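Local coordinates for protein tfiid TBP associated factor 62 (Drosophila melanogaster, PDB 1TAF) that forms the histone-fold part of a TFIID subunit that heterodimerises with another protein and helps relay activator and repressor signals to RNA polymerase II promoters, at residues S5-E10 against E34-K39. Sequence-based numbering, arbitrary orientation.
Sequences SSISAE and EDVSIK. With ZN (zinc ion), chain G.
Ser37 meets Ser6 and Ile7 where the extended N-terminal lead-in to helix 9-18 runs over the long central helix 26-53 of a histone fold, the helix-loop-helix-loop-helix unit by which this TFIID subunit pairs with another protein. The backbones come close here, with the CA atoms of Ser6 and Ser37 5.1 Å apart, near enough for a short serine side chain to span the gap. Ser37 carries its CB toward the N-terminal segment, and its OG accepts a hydrogen bond from the backbone N of Ile7 at 2.8 Å, bent to 150° at the hydrogen. With chi1 at -60° the hydroxyl stays beside the backbone N of Ser37, anti to its carbonyl carbon; there it also bonds to the carbonyl O of Ala33, one turn back. One buried oxygen thus ties a main-chain N-H of the incoming segment to the helix backbone. Replacing Ser37 by an alanine removes the hydroxyl and would probably leave the N-H of Ile7 without its acceptor, the N-terminal segment being less firmly fixed at this point.

Apolar packing takes over at Ile7. Its CB sits 4.0 Å from CG1 of Val36, the two side chains passing each other at a slant, while Ile7 also touches Leu40, one turn beyond Val36 on helix 26-53, and an apolar side chain of the partner protein's chain. Val36 in turn rests on an aromatic side chain of that chain, so this apolar patch probably forms part of the heterodimer interface. On another side of the same helical turn, Asp35 binds a zinc ion together with Glu31. Ser6 meets Ser37 through its CB rather than its hydroxyl, 3.6 Å from CB and 3.3 Å from OG of that residue.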
ATOM      1  N   SER B   5       5.665 -20.772 -19.222  1.00 13.42           N
ATOM      2  CA  SER B   5       6.898 -20.348 -18.587  1.00 12.85           C
ATOM      3  C   SER B   5       6.724 -19.570 -17.283  1.00 13.28           C
ATOM      4  O   SER B   5       5.684 -18.972 -17.012  1.00 12.42           O
ATOM      5  CB  SER B   5       7.716 -19.528 -19.569  1.00 11.42           C
ATOM      6  OG  SER B   5       7.912 -20.259 -20.765  1.00 12.52           O
ATOM      7  N   SER B   6       7.777 -19.565 -16.482  1.00 13.72           N
ATOM      8  CA  SER B   6       7.753 -18.848 -15.230  1.00 12.22           C
ATOM      9  C   SER B   6       9.156 -18.448 -14.816  1.00 10.38           C
ATOM     10  O   SER B   6      10.136 -19.067 -15.217  1.00 10.29           O
ATOM     11  CB  SER B   6       7.094 -19.701 -14.145  1.00 15.43           C
ATOM     12  OG  SER B   6       7.811 -20.893 -13.935  1.00 20.42           O
ATOM     13  N   ILE B   7       9.240 -17.351 -14.082  1.00 10.73           N
ATOM     14  CA  ILE B   7      10.503 -16.839 -13.571  1.00 13.40           C
ATOM     15  C   ILE B   7      11.028 -17.867 -12.567  1.00 13.34           C
ATOM     16  O   ILE B   7      10.256 -18.463 -11.819  1.00 13.29           O
ATOM     17  CB  ILE B   7      10.277 -15.459 -12.881  1.00 15.27           C
ATOM     18  CG1 ILE B   7       9.859 -14.400 -13.923  1.00 15.55           C
ATOM     19  CG2 ILE B   7      11.512 -15.030 -12.103  1.00 16.41           C
ATOM     20  CD1 ILE B   7      10.902 -14.126 -15.030  1.00 11.92           C
ATOM     21  N   SER B   8      12.333 -18.095 -12.569  1.00 12.69           N
ATOM     22  CA  SER B   8      12.930 -19.069 -11.657  1.00 13.62           C
ATOM     23  C   SER B   8      12.982 -18.576 -10.218  1.00 12.32           C
ATOM     24  O   SER B   8      13.058 -17.368  -9.960  1.00 12.33           O
ATOM     25  CB  SER B   8      14.357 -19.415 -12.100  1.00 12.55           C
ATOM     26  OG  SER B   8      15.194 -18.270 -12.013  1.00 15.20           O
ATOM     27  N   ALA B   9      12.967 -19.523  -9.287  1.00 10.76           N
ATOM     28  CA  ALA B   9      13.064 -19.213  -7.872  1.00  8.99           C
ATOM     29  C   ALA B   9      14.444 -18.612  -7.600  1.00 11.28           C
ATOM     30  O   ALA B   9      14.614 -17.813  -6.679  1.00  9.94           O
ATOM     31  CB  ALA B   9      12.885 -20.462  -7.074  1.00 10.51           C
ATOM     32  N   GLU B  10      15.425 -18.977  -8.428  1.00 12.16           N
ATOM     33  CA  GLU B  10      16.792 -18.468  -8.290  1.00 14.98           C
ATOM     34  C   GLU B  10      16.866 -16.949  -8.502  1.00 15.56           C
ATOM     35  O   GLU B  10      17.585 -16.239  -7.790  1.00 16.10           O
ATOM     36  CB  GLU B  10      17.716 -19.197  -9.260  1.00 18.98           C
ATOM     37  CG  GLU B  10      19.169 -18.817  -9.128  1.00 24.83           C
ATOM     38  CD  GLU B  10      19.708 -19.028  -7.721  1.00 32.33           C
ATOM     39  OE1 GLU B  10      19.282 -20.004  -7.050  1.00 34.92           O
ATOM     40  OE2 GLU B  10      20.558 -18.209  -7.289  1.00 34.65           O
ATOM     41  N   GLU B  34       6.509 -17.979  -8.524  1.00 11.37           N
ATOM     42  CA  GLU B  34       5.255 -18.411  -9.088  1.00 10.93           C
ATOM     43  C   GLU B  34       4.273 -17.253  -9.154  1.00 10.08           C
ATOM     44  O   GLU B  34       3.625 -17.030 -10.183  1.00  8.71           O
ATOM     45  CB  GLU B  34       4.682 -19.521  -8.247  1.00 16.14           C
ATOM     46  CG  GLU B  34       3.462 -20.125  -8.840  1.00 24.29           C
ATOM     47  CD  GLU B  34       3.018 -21.306  -8.047  1.00 29.48           C
ATOM     48  OE1 GLU B  34       3.901 -22.124  -7.709  1.00 31.56           O
ATOM     49  OE2 GLU B  34       1.806 -21.395  -7.745  1.00 33.41           O
ATOM     50  N   ASP B  35       4.169 -16.527  -8.046  1.00  7.10           N
ATOM     51  CA  ASP B  35       3.288 -15.376  -7.949  1.00  7.27           C
ATOM     52  C   ASP B  35       3.612 -14.294  -8.964  1.00  7.66           C
ATOM     53  O   ASP B  35       2.711 -13.795  -9.640  1.00  9.34           O
ATOM     54  CB  ASP B  35       3.337 -14.805  -6.545  1.00  6.11           C
ATOM     55  CG  ASP B  35       2.655 -15.697  -5.542  1.00  9.37           C
ATOM     56  OD1 ASP B  35       1.987 -16.672  -5.969  1.00 12.38           O
ATOM     57  OD2 ASP B  35       2.772 -15.423  -4.332  1.00 10.09           O
ATOM     58  N   VAL B  36       4.891 -13.944  -9.099  1.00  7.04           N
ATOM     59  CA  VAL B  36       5.271 -12.918 -10.060  1.00  7.76           C
ATOM     60  C   VAL B  36       5.012 -13.357 -11.505  1.00  6.82           C
ATOM     61  O   VAL B  36       4.663 -12.537 -12.353  1.00  6.57           O
ATOM     62  CB  VAL B  36       6.743 -12.440  -9.879  1.00  9.46           C
ATOM     63  CG1 VAL B  36       7.740 -13.442 -10.481  1.00 10.37           C
ATOM     64  CG2 VAL B  36       6.911 -11.049 -10.513  1.00  9.42           C
ATOM     65  N   SER B  37       5.156 -14.653 -11.769  1.00  6.37           N
ATOM     66  CA  SER B  37       4.915 -15.200 -13.097  1.00  5.82           C
ATOM     67  C   SER B  37       3.431 -15.117 -13.416  1.00  7.94           C
ATOM     68  O   SER B  37       3.057 -14.855 -14.556  1.00  7.36           O
ATOM     69  CB  SER B  37       5.387 -16.637 -13.163  1.00  4.67           C
ATOM     70  OG  SER B  37       6.764 -16.677 -12.880  1.00  5.26           O
ATOM     71  N   ILE B  38       2.591 -15.329 -12.403  1.00  7.48           N
ATOM     72  CA  ILE B  38       1.143 -15.240 -12.579  1.00  7.75           C
ATOM     73  C   ILE B  38       0.765 -13.789 -12.881  1.00  8.22           C
ATOM     74  O   ILE B  38      -0.101 -13.528 -13.722  1.00  7.91           O
ATOM     75  CB  ILE B  38       0.387 -15.722 -11.319  1.00  8.54           C
ATOM     76  CG1 ILE B  38       0.463 -17.249 -11.219  1.00  8.82           C
ATOM     77  CG2 ILE B  38      -1.067 -15.252 -11.346  1.00  7.62           C
ATOM     78  CD1 ILE B  38      -0.046 -17.800  -9.885  1.00 10.76           C
ATOM     79  N   LYS B  39       1.428 -12.860 -12.186  1.00  7.99           N
ATOM     80  CA  LYS B  39       1.217 -11.422 -12.360  1.00  9.37           C
ATOM     81  C   LYS B  39       1.648 -10.989 -13.753  1.00  7.92           C
ATOM     82  O   LYS B  39       0.954 -10.211 -14.415  1.00  9.99           O
ATOM     83  CB  LYS B  39       2.010 -10.646 -11.317  1.00 11.57           C
ATOM     84  CG  LYS B  39       1.275 -10.403 -10.032  1.00 17.41           C
ATOM     85  CD  LYS B  39       0.460  -9.122 -10.150  1.00 25.82           C
ATOM     86  CE  LYS B  39      -0.288  -8.784  -8.860  1.00 26.59           C
ATOM     87  NZ  LYS B  39      -0.883  -7.410  -8.947  1.00 28.42           N
TER
HETATM   88 ZN    ZN G2001       1.512 -16.541  -3.263  1.00 18.18          ZN
HETATM   89  O   HOH W   1       1.633 -15.629  -1.365  1.00  3.92           O